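PDB 5MQR: beta-L-arabinobiosidase from Bacteroides thetaiotaomicron, which probably hydrolyses arabinose-containing linkages of plant pectin and may also have exo-alpha-sialidase activity. Local coordinates for residues 510-515 and 519-524; 543-546 and 551-554; 757-762 and 830-835; 777-782 and 847-852. All coordinates share one frame; numbering follows the deposited sequence.

Contact 1 (510-515 and 519-524)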
# COMPACT_ATOMS: atom_id res chain seq x y z
N PHE A 510 -5.50 -1.82 38.18
CA PHE A 510 -5.64 -1.56 36.76
C PHE A 510 -6.20 -0.16 36.70
O PHE A 510 -7.31 0.08 37.20
CB PHE A 510 -6.58 -2.61 36.14
CG PHE A 510 -6.73 -2.53 34.64
CD1 PHE A 510 -5.66 -2.22 33.80
CD2 PHE A 510 -7.96 -2.81 34.05
CE1 PHE A 510 -5.82 -2.18 32.41
CE2 PHE A 510 -8.13 -2.76 32.67
CZ PHE A 510 -7.05 -2.45 31.85
N ARG A 511 -5.43 0.78 36.16
CA ARG A 511 -5.84 2.20 36.19
C ARG A 511 -5.65 2.91 34.86
O ARG A 511 -4.88 2.45 34.01
CB ARG A 511 -5.08 2.95 37.27
CG ARG A 511 -3.57 3.02 37.06
CD ARG A 511 -2.88 3.78 38.21
NE ARG A 511 -1.49 4.12 37.87
CZ ARG A 511 -0.70 4.96 38.55
NH1 ARG A 511 -1.14 5.58 39.65
NH2 ARG A 511 0.54 5.18 38.12
N MSE A 512 -6.35 4.02 34.71
CA MSE A 512 -6.31 4.84 33.50
C MSE A 512 -5.79 6.23 33.80
O MSE A 512 -6.24 6.86 34.78
CB MSE A 512 -7.72 4.91 32.95
CG MSE A 512 -7.79 5.94 31.84
SE MSE A 512 -9.37 5.54 30.71
CE MSE A 512 -10.71 5.66 32.10
N LYS A 513 -4.88 6.74 32.97
CA LYS A 513 -4.37 8.09 33.16
C LYS A 513 -5.35 9.10 32.57
O LYS A 513 -5.62 9.05 31.37
CB LYS A 513 -3.00 8.22 32.50
CG LYS A 513 -2.30 9.56 32.72
CD LYS A 513 -0.85 9.52 32.26
CE LYS A 513 -0.12 10.84 32.51
NZ LYS A 513 -0.16 11.24 33.94
N GLY A 514 -5.87 10.01 33.40
CA GLY A 514 -6.74 11.09 32.95
C GLY A 514 -6.12 12.48 32.76
O GLY A 514 -6.77 13.38 32.24
N GLY A 515 -4.87 12.65 33.15
CA GLY A 515 -4.19 13.95 33.19
C GLY A 515 -3.10 13.77 34.24
O GLY A 515 -2.37 12.77 34.21
N ALA A 519 -7.56 7.26 37.14
CA ALA A 519 -8.77 6.57 37.57
C ALA A 519 -8.40 5.15 37.90
O ALA A 519 -7.90 4.41 37.06
CB ALA A 519 -9.82 6.61 36.47
N ASN A 520 -8.58 4.77 39.15
CA ASN A 520 -8.42 3.38 39.54
C ASN A 520 -9.69 2.64 39.11
O ASN A 520 -10.78 2.92 39.62
CB ASN A 520 -8.19 3.29 41.03
CG ASN A 520 -6.85 3.89 41.44
OD1 ASN A 520 -5.98 4.19 40.61
ND2 ASN A 520 -6.67 4.04 42.74
N MSE A 521 -9.56 1.75 38.15
CA MSE A 521 -10.71 1.05 37.59
C MSE A 521 -11.03 -0.19 38.42
O MSE A 521 -12.18 -0.40 38.75
CB MSE A 521 -10.43 0.72 36.12
CG MSE A 521 -10.19 1.97 35.28
SE MSE A 521 -10.04 1.47 33.39
CE MSE A 521 -8.20 0.79 33.48
N MSE A 522 -10.03 -1.00 38.74
CA MSE A 522 -10.24 -2.23 39.53
C MSE A 522 -8.95 -2.76 40.07
O MSE A 522 -7.87 -2.35 39.63
CB MSE A 522 -10.87 -3.33 38.65
CG MSE A 522 -10.00 -3.70 37.45
SE MSE A 522 -10.91 -5.01 36.28
CE MSE A 522 -10.95 -6.61 37.42
N ASN A 523 -9.05 -3.68 41.04
CA ASN A 523 -7.91 -4.52 41.46
C ASN A 523 -7.82 -5.70 40.51
O ASN A 523 -8.84 -6.21 40.07
CB ASN A 523 -8.06 -5.02 42.88
CG ASN A 523 -8.11 -3.89 43.89
OD1 ASN A 523 -8.97 -3.85 44.73
ND2 ASN A 523 -7.19 -2.95 43.79
N TYR A 524 -6.62 -6.10 40.14
CA TYR A 524 -6.44 -7.27 39.28
C TYR A 524 -5.70 -8.34 40.04
O TYR A 524 -4.97 -8.05 40.98
CB TYR A 524 -5.74 -6.92 37.95
CG TYR A 524 -4.28 -6.60 38.05
CD1 TYR A 524 -3.85 -5.31 38.36
CD2 TYR A 524 -3.31 -7.58 37.81
CE1 TYR A 524 -2.49 -4.99 38.43
CE2 TYR A 524 -1.94 -7.27 37.87
CZ TYR A 524 -1.53 -5.98 38.20
OH TYR A 524 -0.17 -5.67 38.29
O HOH W 1 -3.59 5.05 41.23
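F510 and the selenomethionine M521 meet ring to methyl, a worked example of a beta bulge put to use in apolar packing. CE of M521 sits over the middle of the F510 ring, 3.5 Å from its centroid, in a CH-pi contact; SE, farther off above the face, makes this a Met-aromatic pair. The bend at chi3 of M521 (-78°) folds the methyl in over the ring. Behind it lies a classic bulge of this antiparallel hairpin: F510 O accepts M521 N at 3.0 Å and, more weakly, M522 N, while F510 N gives a nearly straight bond to M522 O (2.8 Å). M512, also a selenomethionine, is held to A519 by a reciprocal pair of backbone bonds and brings its CB 4.2 Å from SE of M521. With a serine in place of F510, the CE methyl of M521 would probably lose its aromatic platform and be freer to turn. On the other face R511 and N520 share a water, and R511 is salt-bridged to E503. The hairpin forms one end of a mixed sheet within the chain: F510 and M512 lean on L502 of strand 498-504, and M521 packs against V545 and V552 of the hairpin 542-547/550-556.

Contact 2 (543-546 and 551-554)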
# COMPACT_ATOMS: atom_id res chain seq x y z
N ILE A 543 -12.20 8.09 26.26
CA ILE A 543 -11.94 6.68 26.27
C ILE A 543 -12.84 6.04 27.35
O ILE A 543 -12.92 6.55 28.48
CB ILE A 543 -10.42 6.38 26.49
CG1 ILE A 543 -10.16 4.88 26.69
CG2 ILE A 543 -9.85 7.20 27.64
CD1 ILE A 543 -8.70 4.44 26.51
N GLN A 544 -13.53 4.97 26.97
CA GLN A 544 -14.29 4.12 27.88
C GLN A 544 -13.67 2.74 27.88
O GLN A 544 -13.34 2.21 26.81
CB GLN A 544 -15.72 3.99 27.41
CG GLN A 544 -16.48 5.29 27.53
CD GLN A 544 -17.83 5.21 26.86
OE1 GLN A 544 -18.85 5.01 27.54
NE2 GLN A 544 -17.84 5.34 25.53
N VAL A 545 -13.51 2.16 29.05
CA VAL A 545 -12.84 0.88 29.19
C VAL A 545 -13.82 -0.10 29.81
O VAL A 545 -14.52 0.22 30.78
CB VAL A 545 -11.54 1.00 30.00
CG1 VAL A 545 -10.96 -0.36 30.31
CG2 VAL A 545 -10.53 1.81 29.22
N TYR A 546 -13.89 -1.29 29.21
CA TYR A 546 -14.74 -2.34 29.72
C TYR A 546 -13.86 -3.52 30.08
O TYR A 546 -12.89 -3.84 29.37
CB TYR A 546 -15.77 -2.77 28.67
CG TYR A 546 -16.74 -1.67 28.24
CD1 TYR A 546 -16.38 -0.73 27.27
CD2 TYR A 546 -18.01 -1.59 28.80
CE1 TYR A 546 -17.28 0.27 26.88
CE2 TYR A 546 -18.92 -0.62 28.41
CZ TYR A 546 -18.55 0.32 27.46
OH TYR A 546 -19.46 1.28 27.12
N ARG A 551 -18.43 -1.69 32.22
CA ARG A 551 -17.68 -0.46 32.17
C ARG A 551 -17.02 -0.16 33.50
O ARG A 551 -17.67 -0.15 34.53
CB ARG A 551 -18.53 0.73 31.72
CG ARG A 551 -17.62 1.78 31.06
CD ARG A 551 -18.37 2.97 30.51
NE ARG A 551 -19.08 3.67 31.58
CZ ARG A 551 -19.74 4.82 31.41
NH1 ARG A 551 -19.78 5.42 30.22
NH2 ARG A 551 -20.37 5.37 32.45
N VAL A 552 -15.71 0.05 33.47
CA VAL A 552 -14.92 0.32 34.67
C VAL A 552 -14.18 1.67 34.64
O VAL A 552 -13.63 2.09 35.65
CB VAL A 552 -13.93 -0.83 34.94
CG1 VAL A 552 -14.71 -2.10 35.33
CG2 VAL A 552 -13.00 -1.07 33.74
N GLY A 553 -14.19 2.35 33.52
CA GLY A 553 -13.47 3.60 33.40
C GLY A 553 -14.00 4.45 32.26
O GLY A 553 -14.28 3.93 31.18
N LEU A 554 -14.17 5.74 32.55
CA LEU A 554 -14.40 6.79 31.55
C LEU A 554 -13.51 8.01 31.88
O LEU A 554 -13.48 8.50 33.00
CB LEU A 554 -15.88 7.21 31.54
CG LEU A 554 -16.28 8.49 30.76
CD1 LEU A 554 -15.93 8.39 29.30
CD2 LEU A 554 -17.77 8.81 30.91
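R551 reaches across to Q544 and Y546 along one face of an antiparallel hairpin, whose backbone supplies the first kind of interaction. V545 N bonds to G553 O at 2.9 Å, and V545 O is gripped from the other strand by V552 N (2.9 Å) and, weakly, by G553 N. Two consecutive residues thus face V545, which makes this a classic beta bulge and shifts the pairing by one, so that Y546 stands opposite R551. The polar side-chain contact is a single bond, from R551 NH1 to Q544 OE1 at 2.9 Å. The oxygen lies in the guanidinium plane, but the amide itself is turned well away from it, the two planes standing 64° apart. The aromatic contact is a CH-pi one: CG of R551 rests over a face of the Y546 ring, displaced toward its rim, and CB of R551 comes 3.6 Å from CE2 of Y546. The bend of the arginine at chi3 (61°) takes its stem slantwise over the tyrosine while NH1 turns to the glutamine. Apolar contacts complete the set: CD1 of L554 lies 3.6 Å from CG of Q544, alongside it, and CG2 of V552 touches CG1 of V545. An alanine at Q544 would probably leave R551 NH1 without this acceptor and cost L554 CD1 its contact with CG. Strand 542-547 runs between 550-556 and 530-537, with Q544 and Y546 bonded through their backbones to V535 and E533, while I543 and V545 press on S500 and L502 of strand 498-504.

Contact 3 (757-762 and 830-835)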
# COMPACT_ATOMS: atom_id res chain seq x y z
N ALA A 757 -30.81 -4.59 -15.89
CA ALA A 757 -30.24 -3.67 -14.90
C ALA A 757 -30.43 -4.14 -13.45
O ALA A 757 -29.52 -3.98 -12.65
CB ALA A 757 -30.79 -2.25 -15.09
N VAL A 758 -31.58 -4.72 -13.12
CA VAL A 758 -31.79 -5.27 -11.78
C VAL A 758 -30.87 -6.47 -11.50
O VAL A 758 -30.32 -6.56 -10.40
CB VAL A 758 -33.28 -5.61 -11.52
CG1 VAL A 758 -33.45 -6.49 -10.29
CG2 VAL A 758 -34.06 -4.33 -11.36
N LEU A 759 -30.70 -7.37 -12.46
CA LEU A 759 -29.71 -8.42 -12.30
C LEU A 759 -28.27 -7.82 -12.18
O LEU A 759 -27.50 -8.27 -11.32
CB LEU A 759 -29.81 -9.44 -13.43
CG LEU A 759 -28.83 -10.62 -13.35
CD1 LEU A 759 -29.07 -11.42 -12.08
CD2 LEU A 759 -28.94 -11.50 -14.59
N ALA A 760 -27.95 -6.79 -12.96
CA ALA A 760 -26.63 -6.12 -12.85
C ALA A 760 -26.39 -5.56 -11.43
O ALA A 760 -25.27 -5.59 -10.93
CB ALA A 760 -26.51 -5.00 -13.87
N ARG A 761 -27.46 -5.05 -10.81
CA ARG A 761 -27.36 -4.57 -9.45
C ARG A 761 -27.03 -5.71 -8.52
O ARG A 761 -26.12 -5.57 -7.71
CB ARG A 761 -28.64 -3.89 -8.96
CG ARG A 761 -28.39 -3.07 -7.71
CD ARG A 761 -29.60 -2.95 -6.84
NE ARG A 761 -29.25 -2.32 -5.58
CZ ARG A 761 -30.11 -1.99 -4.62
NH1 ARG A 761 -31.39 -2.24 -4.75
NH2 ARG A 761 -29.66 -1.41 -3.52
N TYR A 762 -27.77 -6.80 -8.64
CA TYR A 762 -27.50 -8.01 -7.86
C TYR A 762 -26.06 -8.52 -7.99
O TYR A 762 -25.45 -8.90 -7.00
CB TYR A 762 -28.53 -9.12 -8.16
CG TYR A 762 -28.15 -10.44 -7.54
CD1 TYR A 762 -28.27 -10.63 -6.17
CD2 TYR A 762 -27.63 -11.48 -8.33
CE1 TYR A 762 -27.87 -11.84 -5.58
CE2 TYR A 762 -27.25 -12.69 -7.76
CZ TYR A 762 -27.37 -12.86 -6.38
OH TYR A 762 -27.02 -14.04 -5.81
N ALA A 830 -34.85 -10.81 -21.12
CA ALA A 830 -35.12 -12.24 -21.20
C ALA A 830 -33.98 -13.05 -20.60
O ALA A 830 -34.21 -13.92 -19.77
CB ALA A 830 -35.38 -12.66 -22.63
N LYS A 831 -32.75 -12.75 -20.99
CA LYS A 831 -31.60 -13.49 -20.49
C LYS A 831 -31.50 -13.33 -18.97
O LYS A 831 -31.26 -14.30 -18.26
CB LYS A 831 -30.30 -12.98 -21.12
CG LYS A 831 -29.27 -14.07 -21.38
CD LYS A 831 -27.82 -13.66 -21.13
CE LYS A 831 -27.42 -12.32 -21.78
NZ LYS A 831 -26.06 -11.95 -21.27
N ALA A 832 -31.71 -12.11 -18.49
CA ALA A 832 -31.61 -11.80 -17.06
C ALA A 832 -32.72 -12.49 -16.28
O ALA A 832 -32.46 -13.01 -15.20
CB ALA A 832 -31.64 -10.30 -16.83
N LEU A 833 -33.93 -12.50 -16.82
CA LEU A 833 -35.04 -13.17 -16.15
C LEU A 833 -34.85 -14.69 -16.13
O LEU A 833 -35.27 -15.31 -15.18
CB LEU A 833 -36.39 -12.78 -16.78
CG LEU A 833 -36.95 -11.44 -16.28
CD1 LEU A 833 -37.97 -10.88 -17.25
CD2 LEU A 833 -37.59 -11.59 -14.90
N SER A 834 -34.21 -15.27 -17.15
CA SER A 834 -33.87 -16.68 -17.13
C SER A 834 -32.95 -17.02 -15.97
O SER A 834 -33.22 -17.93 -15.18
CB SER A 834 -33.21 -17.12 -18.43
OG SER A 834 -33.01 -18.52 -18.44
N ILE A 835 -31.86 -16.26 -15.87
CA ILE A 835 -30.93 -16.36 -14.73
C ILE A 835 -31.67 -16.18 -13.39
O ILE A 835 -31.45 -16.96 -12.48
CB ILE A 835 -29.73 -15.41 -14.88
CG1 ILE A 835 -28.80 -15.91 -16.00
CG2 ILE A 835 -28.95 -15.27 -13.57
CD1 ILE A 835 -27.86 -14.86 -16.55
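L759 of helix 754-765 projects onto A832 and I835 of helix 820-839, a small apolar contact in a helical domain consistent with the alpha/alpha barrel of six-hairpin glycosidases. It illustrates how a single branched side chain can join two helices far apart in sequence with no hydrogen bond between the two segments. Followed along the second helix, A830 comes first and turns its methyl to other neighbours, R852 and A853 of helix 843-864. K831 offers NZ only weakly, to F894 O. A832 is the first to meet the leucine, and its small size lets the two backbones come near, CA of A832 lying 6.1 Å from CA of L759. CD2 of L759 comes down on the backbone itself, 3.6 Å from CA of A832, and touches its CB at 3.7 Å. With CG anti to the backbone N (chi1 -178°), the leucine sends its branches toward the second helix. L833 faces away from helix 754-765, and S834 binds A846 O through OG. One turn beyond A832, I835 returns to the leucine, its side chain crossing that of L759 at about a right angle. L1036, from a loop, rests on both L759 and I835. Three atoms of the isoleucine gather round the same methyl: CD2 of L759 has CG2 of I835 at 3.9 Å, with CB and CD1 of I835 both at 4.0 Å.

Contact 4 (777-782 and 847-852)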
# COMPACT_ATOMS: atom_id res chain seq x y z
N ASP A 777 -42.47 -8.46 -10.57
CA ASP A 777 -42.60 -7.11 -11.10
C ASP A 777 -41.92 -6.99 -12.46
O ASP A 777 -42.46 -6.33 -13.36
CB ASP A 777 -41.99 -6.05 -10.19
CG ASP A 777 -42.55 -6.08 -8.79
OD1 ASP A 777 -42.19 -7.03 -8.03
OD2 ASP A 777 -43.31 -5.14 -8.45
N LEU A 778 -40.75 -7.62 -12.60
CA LEU A 778 -40.01 -7.62 -13.86
C LEU A 778 -40.67 -8.47 -14.94
O LEU A 778 -40.60 -8.11 -16.12
CB LEU A 778 -38.57 -8.04 -13.67
CG LEU A 778 -37.74 -7.08 -12.80
CD1 LEU A 778 -36.41 -7.75 -12.50
CD2 LEU A 778 -37.58 -5.71 -13.45
N GLU A 779 -41.31 -9.57 -14.54
CA GLU A 779 -42.07 -10.41 -15.50
C GLU A 779 -43.27 -9.67 -16.04
O GLU A 779 -43.53 -9.71 -17.23
CB GLU A 779 -42.58 -11.73 -14.89
CG GLU A 779 -41.50 -12.69 -14.45
CD GLU A 779 -42.06 -13.88 -13.69
OE1 GLU A 779 -42.78 -14.67 -14.31
OE2 GLU A 779 -41.76 -14.02 -12.46
N THR A 780 -44.01 -9.02 -15.14
CA THR A 780 -45.13 -8.18 -15.55
C THR A 780 -44.66 -7.10 -16.55
O THR A 780 -45.30 -6.89 -17.58
CB THR A 780 -45.81 -7.50 -14.33
OG1 THR A 780 -46.27 -8.52 -13.44
CG2 THR A 780 -47.02 -6.60 -14.78
N GLU A 781 -43.53 -6.44 -16.26
CA GLU A 781 -42.97 -5.47 -17.20
C GLU A 781 -42.67 -6.11 -18.57
O GLU A 781 -43.10 -5.58 -19.62
CB GLU A 781 -41.71 -4.83 -16.64
CG GLU A 781 -41.05 -3.81 -17.56
CD GLU A 781 -39.80 -3.19 -16.96
OE1 GLU A 781 -39.17 -3.81 -16.06
OE2 GLU A 781 -39.44 -2.09 -17.42
N TYR A 782 -41.94 -7.23 -18.55
CA TYR A 782 -41.53 -7.92 -19.78
C TYR A 782 -42.76 -8.28 -20.64
O TYR A 782 -42.81 -7.97 -21.83
CB TYR A 782 -40.73 -9.18 -19.45
CG TYR A 782 -40.13 -9.81 -20.68
CD1 TYR A 782 -40.91 -10.57 -21.55
CD2 TYR A 782 -38.79 -9.62 -20.99
CE1 TYR A 782 -40.35 -11.12 -22.69
CE2 TYR A 782 -38.23 -10.18 -22.12
CZ TYR A 782 -39.01 -10.92 -22.97
OH TYR A 782 -38.44 -11.47 -24.10
N MSE A 847 -36.48 -21.69 -18.33
CA MSE A 847 -36.65 -22.12 -19.71
C MSE A 847 -37.52 -21.16 -20.50
O MSE A 847 -37.14 -20.78 -21.59
CB MSE A 847 -37.25 -23.52 -19.78
CG MSE A 847 -37.38 -24.09 -21.21
SE MSE A 847 -35.62 -23.99 -22.11
CE MSE A 847 -34.50 -25.03 -20.89
N ARG A 848 -38.69 -20.78 -19.98
CA ARG A 848 -39.57 -19.81 -20.66
C ARG A 848 -38.82 -18.55 -21.15
O ARG A 848 -39.00 -18.12 -22.30
CB ARG A 848 -40.75 -19.37 -19.78
CG ARG A 848 -41.95 -20.29 -19.82
CD ARG A 848 -43.07 -19.80 -18.92
NE ARG A 848 -42.84 -20.12 -17.51
CZ ARG A 848 -43.02 -21.33 -16.94
NH1 ARG A 848 -43.41 -22.38 -17.65
NH2 ARG A 848 -42.77 -21.48 -15.65
N TYR A 849 -37.98 -17.99 -20.30
CA TYR A 849 -37.26 -16.78 -20.65
C TYR A 849 -35.96 -17.04 -21.41
O TYR A 849 -35.56 -16.20 -22.20
CB TYR A 849 -37.03 -15.89 -19.42
CG TYR A 849 -38.28 -15.16 -19.03
CD1 TYR A 849 -38.63 -13.97 -19.64
CD2 TYR A 849 -39.15 -15.69 -18.08
CE1 TYR A 849 -39.79 -13.29 -19.30
CE2 TYR A 849 -40.33 -15.04 -17.73
CZ TYR A 849 -40.65 -13.83 -18.34
OH TYR A 849 -41.81 -13.18 -18.01
N GLY A 850 -35.31 -18.18 -21.18
CA GLY A 850 -34.15 -18.60 -21.96
C GLY A 850 -34.52 -18.85 -23.42
O GLY A 850 -33.77 -18.51 -24.31
N MSE A 851 -35.69 -19.44 -23.66
CA MSE A 851 -36.24 -19.59 -25.01
C MSE A 851 -36.49 -18.27 -25.69
O MSE A 851 -36.25 -18.16 -26.89
CB MSE A 851 -37.60 -20.26 -25.03
CG MSE A 851 -37.53 -21.74 -24.72
SE MSE A 851 -36.62 -22.77 -26.13
CE MSE A 851 -37.61 -22.22 -27.75
N ARG A 852 -37.01 -17.29 -24.94
CA ARG A 852 -37.23 -15.95 -25.49
C ARG A 852 -35.93 -15.27 -25.88
O ARG A 852 -35.86 -14.60 -26.91
CB ARG A 852 -37.98 -15.05 -24.51
CG ARG A 852 -39.44 -15.41 -24.35
CD ARG A 852 -39.95 -14.68 -23.14
NE ARG A 852 -41.39 -14.59 -23.08
CZ ARG A 852 -42.19 -15.17 -22.18
NH1 ARG A 852 -41.72 -15.96 -21.21
NH2 ARG A 852 -43.50 -14.96 -22.27
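Y849 drives the edge of its ring into a face of Y782, a T-shaped (edge-to-face) pair with centroids 5.2 Å apart and planes at 86°. CE1 of Y849 does the touching, 3.7 Å from CD1 of Y782 and somewhat off the centre of that ring. Two aliphatic stems flank the pair. From the same helix as Y782, E779 lays its CB 3.5 Å from OH of Y849, with CG close by. From the helix of Y849, R852 slides past Y782 in the opposite direction, its CD 3.6 Å from CE1 of Y782 and its CB 3.6 Å from the OH of that tyrosine. A chi1 of -172°, which swings CG of Y782 to the far side from its backbone N, helps send the ring toward the second helix. R852 does double duty: its extended chain also carries NH1 over the centre of the Y849 ring, 3.6 Å above the plane, so that one turn of helix covers its own tyrosine. One layer out, a salt bridge from R852 NE to E786, farther along the helix of Y782, helps to hold that arm. M826 of helix 820-839 also touches Y782, and M845 packs on E779. The segment axes stay 13.4 Å apart at their closest, too far for the backbones to meet, and helix 820-839 touches both tyrosines. Long side chains bridging two helices that run roughly the same way, with the helix that falls between them in sequence packed against both, are consistent with the helical-hairpin construction of an alpha/alpha six-hairpin glycosidase domain.

How the contacts relate
Contacts 1 and 2 are neighbouring beta hairpins in the Sialidase-like CBM region, each with a classic bulge, joined by apolar contacts such as M512 SE to I543 CG2 at 3.5 Å. Both are partly buried, with apolar residues between the hairpins, and the R511/N520 and Q544/R551 pairs on the faces turned the other way. Contacts 3 and 4 lie in the helical glycoside hydrolase domain, contact 3 centred about 58 Å from the centre of contact 1. They interleave along the chain and touch. Backbone hydrogen bonds hold the two strands within each hairpin, whereas no hydrogen bond crosses between the helical segments, which meet mainly through side chains: aliphatic at buried contact 3, aromatic, flanked by glutamate and arginine stems, at partly buried contact 4.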